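Local coordinates for protein aminoglycoside N(3)-acetyltransferase, AAC(3)-IVa (Escherichia coli, PDB 6MN3) that transfers an acetyl group from acetyl-CoA to the 3-amino group of 2-deoxystreptamine antibiotics, probably conferring resistance to gentamicin, kanamycin and apramycin, and binds a zinc ion, at residues F106-G110 against P111-Q115; A196-D199 against R200-E204; R219-S223 against R224-A228; F241-P244 against P245-C249. All blocks are in the same frame, centred on the assembly; numbering follows the deposited sequence.

Interaction 1. Residues F106-G110 against P111-Q115; sequences FAAAG and PQAEQ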
loop_
_atom_site.group_PDB
_atom_site.type_symbol
_atom_site.label_atom_id
_atom_site.label_comp_id
_atom_site.label_asym_id
_atom_site.label_seq_id
_atom_site.Cartn_x
_atom_site.Cartn_y
_atom_site.Cartn_z
ATOM N N PHE A 106 -6.404 -6.062 -3.774
ATOM C CA PHE A 106 -5.955 -6.007 -2.393
ATOM C C PHE A 106 -6.490 -7.232 -1.660
ATOM O O PHE A 106 -7.336 -7.971 -2.170
ATOM C CB PHE A 106 -6.434 -4.723 -1.700
ATOM C CG PHE A 106 -5.592 -3.514 -2.002
ATOM C CD1 PHE A 106 -4.794 -2.948 -1.024
ATOM C CD2 PHE A 106 -5.611 -2.934 -3.261
ATOM C CE1 PHE A 106 -4.024 -1.832 -1.294
ATOM C CE2 PHE A 106 -4.842 -1.818 -3.538
ATOM C CZ PHE A 106 -4.047 -1.267 -2.553
ATOM N N ALA A 107 -5.990 -7.446 -0.449
ATOM C CA ALA A 107 -6.472 -8.517 0.411
ATOM C C ALA A 107 -6.851 -7.930 1.761
ATOM O O ALA A 107 -6.150 -7.061 2.285
ATOM C CB ALA A 107 -5.422 -9.619 0.586
ATOM N N ALA A 108 -7.963 -8.403 2.319
ATOM C CA ALA A 108 -8.466 -7.853 3.567
ATOM C C ALA A 108 -9.106 -8.955 4.398
ATOM O O ALA A 108 -9.787 -9.834 3.863
ATOM C CB ALA A 108 -9.471 -6.724 3.311
ATOM N N ALA A 109 -8.880 -8.897 5.710
ATOM C CA ALA A 109 -9.448 -9.853 6.655
ATOM C C ALA A 109 -9.920 -9.094 7.883
ATOM O O ALA A 109 -9.128 -8.395 8.523
ATOM C CB ALA A 109 -8.426 -10.927 7.044
ATOM N N GLY A 110 -11.203 -9.232 8.209
ATOM C CA GLY A 110 -11.798 -8.518 9.313
ATOM C C GLY A 110 -13.234 -8.141 9.017
ATOM O O GLY A 110 -13.753 -8.399 7.927
ATOM N N PRO A 111 -13.910 -7.514 9.985
ATOM C CA PRO A 111 -15.324 -7.154 9.782
ATOM C C PRO A 111 -15.547 -6.148 8.667
ATOM O O PRO A 111 -16.700 -5.943 8.271
ATOM C CB PRO A 111 -15.743 -6.572 11.141
ATOM C CG PRO A 111 -14.692 -7.027 12.111
ATOM C CD PRO A 111 -13.428 -7.130 11.322
ATOM N N GLN A 112 -14.491 -5.523 8.148
ATOM C CA GLN A 112 -14.606 -4.511 7.106
ATOM C C GLN A 112 -14.021 -4.967 5.775
ATOM O O GLN A 112 -13.928 -4.159 4.843
ATOM C CB GLN A 112 -13.925 -3.217 7.560
ATOM C CG GLN A 112 -14.618 -1.957 7.103
ATOM C CD GLN A 112 -15.809 -1.607 7.967
ATOM O OE1 GLN A 112 -15.701 -1.533 9.190
ATOM N NE2 GLN A 112 -16.956 -1.389 7.332
ATOM N N ALA A 113 -13.633 -6.241 5.662
ATOM C CA ALA A 113 -12.949 -6.717 4.462
ATOM C C ALA A 113 -13.838 -6.618 3.231
ATOM O O ALA A 113 -13.373 -6.237 2.150
ATOM C CB ALA A 113 -12.485 -8.158 4.665
ATOM N N GLU A 114 -15.116 -6.960 3.376
ATOM C CA GLU A 114 -16.039 -6.924 2.248
ATOM C C GLU A 114 -16.157 -5.516 1.668
ATOM O O GLU A 114 -16.217 -5.343 0.446
ATOM C CB GLU A 114 -17.410 -7.457 2.686
ATOM C CG GLU A 114 -18.142 -6.634 3.770
ATOM C CD GLU A 114 -17.335 -6.407 5.050
ATOM O OE1 GLU A 114 -16.404 -7.192 5.330
ATOM O OE2 GLU A 114 -17.615 -5.418 5.761
ATOM N N GLN A 115 -16.187 -4.493 2.525
ATOM C CA GLN A 115 -16.393 -3.131 2.042
ATOM C C GLN A 115 -15.158 -2.603 1.321
ATOM O O GLN A 115 -15.272 -1.852 0.346
ATOM C CB GLN A 115 -16.772 -2.219 3.209
ATOM C CG GLN A 115 -17.475 -0.938 2.804
ATOM C CD GLN A 115 -17.347 0.135 3.863
ATOM O OE1 GLN A 115 -17.717 -0.074 5.020
ATOM N NE2 GLN A 115 -16.810 1.287 3.479
#
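Backbone torsions carry this contact: Gly110, at phi 145° and psi 178°, turns the chain out of its strand, and Pro111 and Gln112 then complete a type I beta turn that lays Ala113 back beside Ala108. The turn is closed by one backbone hydrogen bond, Ala113 N to Gly110 O at 3.1 Å. Methyl then faces methyl, Ala108 CB lying 3.6 Å from Ala113 CB, while Ala113 CB also rests 3.3 Å from Ala108 O. Both alanines are buried, and their small size lets strand and helix approach closely, with 4.7 Å between Ala108 CA and Ala113 CA. Glu114 has its CG between the backbone N and the carbonyl carbon and bends again at chi2, which folds its carboxylate back toward the turn instead of letting it extend away from the helix. Gln112, the N-cap of helix 113-117, gives its backbone N-H to Thr59 OG1. Strand 106-109 runs antiparallel to both its neighbours, 98-99 and 59-63. Ala108 packs on Val61, whereas Ala107 and Ala109 meet Phe91 of helix 86-91.

Interaction 2. Residues A196-D199 against R200-E204; sequences ALAD and RWLKE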
loop_
_atom_site.group_PDB
_atom_site.type_symbol
_atom_site.label_atom_id
_atom_site.label_comp_id
_atom_site.label_asym_id
_atom_site.label_seq_id
_atom_site.Cartn_x
_atom_site.Cartn_y
_atom_site.Cartn_z
ATOM N N ALA A 196 9.214 10.025 -1.345
ATOM C CA ALA A 196 9.919 10.195 -0.080
ATOM C C ALA A 196 9.819 11.617 0.456
ATOM O O ALA A 196 10.122 11.845 1.633
ATOM C CB ALA A 196 11.387 9.798 -0.242
ATOM N N LEU A 197 9.412 12.581 -0.379
ATOM C CA LEU A 197 9.173 13.933 0.115
ATOM C C LEU A 197 8.089 13.951 1.186
ATOM O O LEU A 197 8.156 14.750 2.127
ATOM C CB LEU A 197 8.781 14.855 -1.039
ATOM C CG LEU A 197 9.816 15.109 -2.134
ATOM C CD1 LEU A 197 9.199 15.926 -3.259
ATOM C CD2 LEU A 197 11.039 15.806 -1.565
ATOM N N ALA A 198 7.087 13.078 1.059
ATOM C CA ALA A 198 6.012 13.023 2.041
ATOM C C ALA A 198 6.521 12.686 3.435
ATOM O O ALA A 198 5.867 13.041 4.421
ATOM C CB ALA A 198 4.958 12.003 1.607
ATOM N N ASP A 199 7.671 12.016 3.537
ATOM C CA ASP A 199 8.222 11.685 4.847
ATOM C C ASP A 199 8.472 12.943 5.667
ATOM O O ASP A 199 8.054 13.036 6.827
ATOM C CB ASP A 199 9.509 10.876 4.684
ATOM C CG ASP A 199 9.889 10.133 5.945
ATOM O OD1 ASP A 199 9.224 9.128 6.263
ATOM O OD2 ASP A 199 10.851 10.555 6.621
ATOM N N ARG A 200 9.141 13.934 5.074
ATOM C CA ARG A 200 9.392 15.175 5.799
ATOM C C ARG A 200 8.108 15.972 5.992
ATOM O O ARG A 200 7.904 16.579 7.048
ATOM C CB ARG A 200 10.439 16.014 5.071
ATOM C CG ARG A 200 10.856 17.258 5.839
ATOM C CD ARG A 200 11.509 18.283 4.929
ATOM N NE ARG A 200 12.837 17.861 4.498
ATOM C CZ ARG A 200 13.329 18.073 3.282
ATOM N NH1 ARG A 200 12.598 18.701 2.372
ATOM N NH2 ARG A 200 14.548 17.655 2.975
ATOM N N TRP A 201 7.231 15.984 4.986
ATOM C CA TRP A 201 5.953 16.677 5.124
ATOM C C TRP A 201 5.181 16.165 6.334
ATOM O O TRP A 201 4.679 16.952 7.145
ATOM C CB TRP A 201 5.114 16.503 3.857
ATOM C CG TRP A 201 5.740 17.026 2.607
ATOM C CD1 TRP A 201 6.764 17.924 2.509
ATOM C CD2 TRP A 201 5.377 16.683 1.265
ATOM N NE1 TRP A 201 7.060 18.160 1.189
ATOM C CE2 TRP A 201 6.222 17.410 0.404
ATOM C CE3 TRP A 201 4.418 15.831 0.708
ATOM C CZ2 TRP A 201 6.140 17.310 -0.983
ATOM C CZ3 TRP A 201 4.338 15.733 -0.669
ATOM C CH2 TRP A 201 5.194 16.467 -1.498
ATOM N N LEU A 202 5.088 14.841 6.475
ATOM C CA LEU A 202 4.254 14.244 7.512
ATOM C C LEU A 202 4.931 14.285 8.876
ATOM O O LEU A 202 4.301 14.641 9.878
ATOM C CB LEU A 202 3.902 12.805 7.132
ATOM C CG LEU A 202 3.034 12.652 5.881
ATOM C CD1 LEU A 202 3.205 11.272 5.264
ATOM C CD2 LEU A 202 1.572 12.927 6.203
ATOM N N LYS A 203 6.212 13.916 8.938
ATOM C CA LYS A 203 6.897 13.857 10.225
ATOM C C LYS A 203 7.004 15.238 10.862
ATOM O O LYS A 203 6.882 15.375 12.084
ATOM C CB LYS A 203 8.280 13.231 10.054
ATOM C CG LYS A 203 9.216 13.436 11.235
ATOM C CD LYS A 203 10.425 12.519 11.142
ATOM C CE LYS A 203 10.996 12.493 9.732
ATOM N NZ LYS A 203 12.076 11.478 9.588
ATOM N N GLU A 204 7.220 16.276 10.050
ATOM C CA GLU A 204 7.354 17.619 10.609
ATOM C C GLU A 204 6.029 18.119 11.169
ATOM O O GLU A 204 6.006 18.823 12.185
ATOM C CB GLU A 204 7.895 18.583 9.552
ATOM C CG GLU A 204 9.355 18.355 9.185
ATOM C CD GLU A 204 10.248 18.180 10.398
ATOM O OE1 GLU A 204 10.257 19.076 11.267
ATOM O OE2 GLU A 204 10.941 17.144 10.484
#
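Trp201 folds back over the preceding turn of its own helix, its indole lying against the backbone and side chain of Leu197. Its CB starts 3.6 Å from Ala198 O. CG follows, 3.4 Å from Leu197 O, which sits over the ring face toward the rim; CD1 and NE1 pass the same carbonyl oxygen. On the benzo side CE3 comes to 3.5 Å from Ala198 CA and also touches the Ala198 methyl. Farther out, CZ2 meets Leu197 CB at 3.6 Å, and Leu197 CB makes a CH-pi contact over the six-membered ring, on the same face as the carbonyl. With CG anti to the carbonyl carbon and beside the backbone N (chi1 -60°), the indole is directed back along the helix toward these groups. Leu197 O also accepts the backbone bond from Trp201 N (3.2 Å). One position further on, Leu202 lays CG and CD1 against Ala198 O.

On another side of the helix, Lys203 NZ makes a weak salt bridge to Asp199 OD2 at 3.3 Å. The other carboxylate oxygen, Asp199 OD1, has a stronger partner in Arg219 and a second in Gln208, so the lysine is one of several groups holding this acid. Helix 197-204 leans on helix 223-236, where Trp201 touches Thr229 and Gln233 and Leu202 also touches Thr229; Leu202 and Lys203 reach Gln208 of strand 208-213.

Interaction 3. Residues R219-S223 against R224-A228; sequences RLIRS and RDIVA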
loop_
_atom_site.group_PDB
_atom_site.type_symbol
_atom_site.label_atom_id
_atom_site.label_comp_id
_atom_site.label_asym_id
_atom_site.label_seq_id
_atom_site.Cartn_x
_atom_site.Cartn_y
_atom_site.Cartn_z
ATOM N N ARG A 219 6.787 3.017 9.910
ATOM C CA ARG A 219 6.148 4.323 9.862
ATOM C C ARG A 219 4.644 4.129 9.796
ATOM O O ARG A 219 4.155 3.302 9.021
ATOM C CB ARG A 219 6.641 5.137 8.663
ATOM C CG ARG A 219 7.948 5.861 8.933
ATOM C CD ARG A 219 8.563 6.402 7.661
ATOM N NE ARG A 219 9.262 5.371 6.908
ATOM C CZ ARG A 219 10.258 5.612 6.062
ATOM N NH1 ARG A 219 10.678 6.855 5.868
ATOM N NH2 ARG A 219 10.838 4.611 5.417
ATOM N N LEU A 220 3.916 4.890 10.610
ATOM C CA LEU A 220 2.470 4.752 10.732
ATOM C C LEU A 220 1.828 6.122 10.582
ATOM O O LEU A 220 2.115 7.033 11.365
ATOM C CB LEU A 220 2.097 4.123 12.074
ATOM C CG LEU A 220 0.604 3.989 12.367
ATOM C CD1 LEU A 220 -0.043 2.992 11.421
ATOM C CD2 LEU A 220 0.404 3.579 13.809
ATOM N N ILE A 221 0.964 6.267 9.578
ATOM C CA ILE A 221 0.304 7.529 9.264
ATOM C C ILE A 221 -1.170 7.254 9.005
ATOM O O ILE A 221 -1.521 6.255 8.369
ATOM C CB ILE A 221 0.931 8.229 8.036
ATOM C CG1 ILE A 221 2.460 8.119 8.044
ATOM C CG2 ILE A 221 0.502 9.684 7.977
ATOM C CD1 ILE A 221 3.001 7.012 7.154
ATOM N N ARG A 222 -2.032 8.143 9.496
ATOM C CA ARG A 222 -3.446 8.065 9.158
ATOM C C ARG A 222 -3.637 8.296 7.664
ATOM O O ARG A 222 -3.046 9.213 7.087
ATOM C CB ARG A 222 -4.241 9.095 9.956
ATOM C CG ARG A 222 -4.626 8.643 11.353
ATOM C CD ARG A 222 -5.164 9.806 12.173
ATOM N NE ARG A 222 -5.955 10.728 11.361
ATOM C CZ ARG A 222 -7.269 10.630 11.189
ATOM N NH1 ARG A 222 -7.944 9.651 11.776
ATOM N NH2 ARG A 222 -7.907 11.511 10.432
ATOM N N SER A 223 -4.463 7.453 7.039
ATOM C CA SER A 223 -4.702 7.578 5.604
ATOM C C SER A 223 -5.215 8.968 5.244
ATOM O O SER A 223 -4.834 9.529 4.210
ATOM C CB SER A 223 -5.688 6.509 5.141
ATOM O OG SER A 223 -6.088 6.736 3.801
ATOM N N ARG A 224 -6.077 9.542 6.085
ATOM C CA ARG A 224 -6.587 10.882 5.814
ATOM C C ARG A 224 -5.480 11.928 5.874
ATOM O O ARG A 224 -5.511 12.905 5.117
ATOM C CB ARG A 224 -7.704 11.232 6.798
ATOM C CG ARG A 224 -8.896 10.290 6.739
ATOM C CD ARG A 224 -10.074 10.926 6.022
ATOM N NE ARG A 224 -11.273 10.096 6.097
ATOM C CZ ARG A 224 -12.131 10.110 7.114
ATOM N NH1 ARG A 224 -11.926 10.912 8.149
ATOM N NH2 ARG A 224 -13.196 9.319 7.094
ATOM N N ASP A 225 -4.496 11.744 6.758
ATOM C CA ASP A 225 -3.381 12.682 6.814
ATOM C C ASP A 225 -2.491 12.565 5.582
ATOM O O ASP A 225 -1.956 13.572 5.107
ATOM C CB ASP A 225 -2.567 12.457 8.088
ATOM C CG ASP A 225 -3.280 12.954 9.329
ATOM O OD1 ASP A 225 -4.120 13.872 9.207
ATOM O OD2 ASP A 225 -2.999 12.430 10.429
ATOM N N ILE A 226 -2.324 11.350 5.054
ATOM C CA ILE A 226 -1.531 11.164 3.841
ATOM C C ILE A 226 -2.168 11.908 2.674
ATOM O O ILE A 226 -1.489 12.602 1.909
ATOM C CB ILE A 226 -1.374 9.665 3.528
ATOM C CG1 ILE A 226 -0.579 8.966 4.625
ATOM C CG2 ILE A 226 -0.707 9.467 2.176
ATOM C CD1 ILE A 226 -0.575 7.467 4.497
ATOM N N VAL A 227 -3.485 11.773 2.524
ATOM C CA VAL A 227 -4.174 12.389 1.395
ATOM C C VAL A 227 -4.221 13.904 1.559
ATOM O O VAL A 227 -3.916 14.653 0.625
ATOM C CB VAL A 227 -5.583 11.789 1.241
ATOM C CG1 VAL A 227 -6.437 12.650 0.321
ATOM C CG2 VAL A 227 -5.489 10.369 0.709
ATOM N N ALA A 228 -4.593 14.376 2.751
ATOM C CA ALA A 228 -4.724 15.814 2.971
ATOM C C ALA A 228 -3.390 16.528 2.796
ATOM O O ALA A 228 -3.325 17.596 2.178
ATOM C CB ALA A 228 -5.298 16.086 4.360
HETATM O O HOH W 1 -1.583 10.328 11.096
#
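Asp225 OD2 is gripped from two directions, by Arg222 and by a bridging water. The water donates to this oxygen at 2.6 Å and accepts from Arg222 N at 2.7 Å, linking the end of the strand to the first turn of the helix. Arg222 NE approaches OD2 to 3.5 Å in a loose salt bridge, with OD2 at the edge of the guanidinium and near its plane, although the carboxylate itself is turned 66° from that plane. A first torsion of -73°, placing CG beside the backbone N, aims the Asp225 carboxylate back at Arg222. The guanidinium has a further partner: NH1 forms a salt bridge with Asp139, while NH2 lies 3.7 Å from Arg224 CB.

Arg222 is also the N-cap residue, and its carbonyl oxygen receives Ile226 N at 3.0 Å, opening the helical bonding pattern that Val227 N to Ser223 O continues. Next to these polar groups, Ile221 CG2 packs on Ile226 CG1 at 3.6 Å, the two side chains crossing at about a right angle. The axes of 219-222 and 224-228 make an angle of 76°. Strand 216-222 lies between antiparallel strands 141-145 and 208-213 of the central sheet; Ile226 fits onto Val142 of the former and onto Thr154 and Leu155 of helix 154-161, and Arg224 is tied to the carbonyl oxygens of His136 and Glu137.

Interaction 4. Residues F241-P244 against P245-C249; sequences FLHP and PEAGC. With ZN (zinc ion), chain D.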
loop_
_atom_site.group_PDB
_atom_site.type_symbol
_atom_site.label_atom_id
_atom_site.label_comp_id
_atom_site.label_asym_id
_atom_site.label_seq_id
_atom_site.Cartn_x
_atom_site.Cartn_y
_atom_site.Cartn_z
ATOM N N PHE A 241 5.785 15.383 -7.497
ATOM C CA PHE A 241 6.301 14.024 -7.427
ATOM C C PHE A 241 7.124 13.631 -8.648
ATOM O O PHE A 241 7.591 12.489 -8.718
ATOM C CB PHE A 241 5.144 13.034 -7.254
ATOM C CG PHE A 241 4.448 13.135 -5.926
ATOM C CD1 PHE A 241 5.167 13.381 -4.767
ATOM C CD2 PHE A 241 3.075 12.979 -5.835
ATOM C CE1 PHE A 241 4.528 13.469 -3.544
ATOM C CE2 PHE A 241 2.431 13.067 -4.615
ATOM C CZ PHE A 241 3.159 13.313 -3.468
ATOM N N LEU A 242 7.309 14.534 -9.606
ATOM C CA LEU A 242 8.033 14.236 -10.835
ATOM C C LEU A 242 9.481 14.686 -10.709
ATOM O O LEU A 242 9.753 15.829 -10.321
ATOM C CB LEU A 242 7.381 14.921 -12.037
ATOM C CG LEU A 242 6.019 14.404 -12.501
ATOM C CD1 LEU A 242 5.737 14.891 -13.913
ATOM C CD2 LEU A 242 5.956 12.884 -12.425
ATOM N N HIS A 243 10.404 13.786 -11.034
ATOM C CA HIS A 243 11.806 14.162 -11.098
ATOM C C HIS A 243 11.991 15.261 -12.139
ATOM O O HIS A 243 11.379 15.205 -13.213
ATOM C CB HIS A 243 12.675 12.956 -11.459
ATOM C CG HIS A 243 13.244 12.243 -10.274
ATOM N ND1 HIS A 243 12.753 11.036 -9.826
ATOM C CD2 HIS A 243 14.271 12.561 -9.451
ATOM C CE1 HIS A 243 13.450 10.643 -8.775
ATOM N NE2 HIS A 243 14.376 11.551 -8.527
ATOM N N PRO A 244 12.811 16.272 -11.864
ATOM C CA PRO A 244 13.082 17.278 -12.881
ATOM C C PRO A 244 13.832 16.659 -14.043
ATOM O O PRO A 244 14.506 15.621 -13.889
ATOM C CB PRO A 244 13.937 18.315 -12.141
ATOM C CG PRO A 244 14.533 17.573 -11.001
ATOM C CD PRO A 244 13.508 16.557 -10.599
ATOM N N PRO A 245 13.736 17.253 -15.235
ATOM C CA PRO A 245 14.497 16.728 -16.380
ATOM C C PRO A 245 16.000 16.729 -16.158
ATOM O O PRO A 245 16.715 16.000 -16.857
ATOM C CB PRO A 245 14.097 17.666 -17.530
ATOM C CG PRO A 245 12.787 18.259 -17.102
ATOM C CD PRO A 245 12.872 18.383 -15.612
ATOM N N GLU A 246 16.501 17.522 -15.208
ATOM C CA GLU A 246 17.922 17.494 -14.882
ATOM C C GLU A 246 18.335 16.123 -14.361
ATOM O O GLU A 246 19.337 15.551 -14.807
ATOM C CB GLU A 246 18.245 18.581 -13.857
ATOM C CG GLU A 246 19.526 18.342 -13.071
ATOM C CD GLU A 246 20.776 18.530 -13.913
ATOM O OE1 GLU A 246 21.249 17.543 -14.518
ATOM O OE2 GLU A 246 21.287 19.667 -13.970
ATOM N N ALA A 247 17.562 15.571 -13.421
ATOM C CA ALA A 247 17.863 14.249 -12.884
ATOM C C ALA A 247 17.817 13.166 -13.954
ATOM O O ALA A 247 18.386 12.088 -13.753
ATOM C CB ALA A 247 16.894 13.906 -11.751
ATOM N N GLY A 248 17.155 13.429 -15.077
ATOM C CA GLY A 248 17.161 12.493 -16.190
ATOM C C GLY A 248 16.494 11.169 -15.891
ATOM O O GLY A 248 16.969 10.120 -16.343
ATOM N N CYS A 249 15.400 11.191 -15.137
ATOM C CA CYS A 249 14.681 9.966 -14.816
ATOM C C CYS A 249 13.866 9.519 -16.023
ATOM O O CYS A 249 13.044 10.280 -16.545
ATOM C CB CYS A 249 13.777 10.173 -13.606
ATOM S SG CYS A 249 12.807 8.714 -13.178
HETATM ZN ZN ZN D . 11.756 9.920 -11.412
#
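An extended Pro244, a short run of helical backbone at 245-247 and a positive phi of 65° at Gly248 turn the chain round, bringing Cys249 CA to 6.3 Å from His243 CA. The turn is only lightly tied: Ala247 N makes a weak, bent bond of 3.1 Å to Pro244 O. The firm link is the zinc ion, which draws the two ends of the loop together.

His243 binds it through ND1 at 2.2 Å and Cys249 through SG at 2.4 Å. In Cys249 the sulfur is anti to the backbone N (chi1 178°), which puts it beside the carbonyl carbon, pointing to the metal. The two ligand side chains also touch each other directly, His243 CB lying 3.7 Å from Cys249 CB. Cys249 SG lies 4.8 Å from the centroid of the imidazole and approaches it obliquely. Within the loop, Ala247 places its methyl 3.7 Å from His243 CD2, also at an oblique angle, and near the ring of Pro244. The imidazole is thus held by the metal at ND1 and packed against the methyl at CD2.

Two further ligands come from elsewhere in the chain: Cys191, from a distant part of the sequence, and Cys252, in helix 250-257. Together the four form a zinc site of three cysteines and one histidine, with Cys249 and Cys252 as its CxxC pair, and the metal pins this surface loop both to the following helix and to the segment around Cys191.

Overall arrangement
Interactions 2 and 3 lie side by side, their centres about 11 Å apart, and are joined by the salt bridge of Asp199 OD1 with Arg219 NH1 (2.7 Å) and by Leu202 CD2, which packs on Ile221 CG2 at 3.8 Å. Interaction 2 also touches interaction 4, Trp201 CZ3 lying 3.7 Å from Phe241 CE1, and the Leu197 side chain is about 10 Å from the zinc ion. Helix 197-204 therefore spans from the zinc loop to the edge of the central sheet. Interaction 1 belongs to the same sheet as interaction 3, yet their centres are about 19 Å apart; its centre is about 37 Å from that of interaction 4, on the opposite side of the chain's centre.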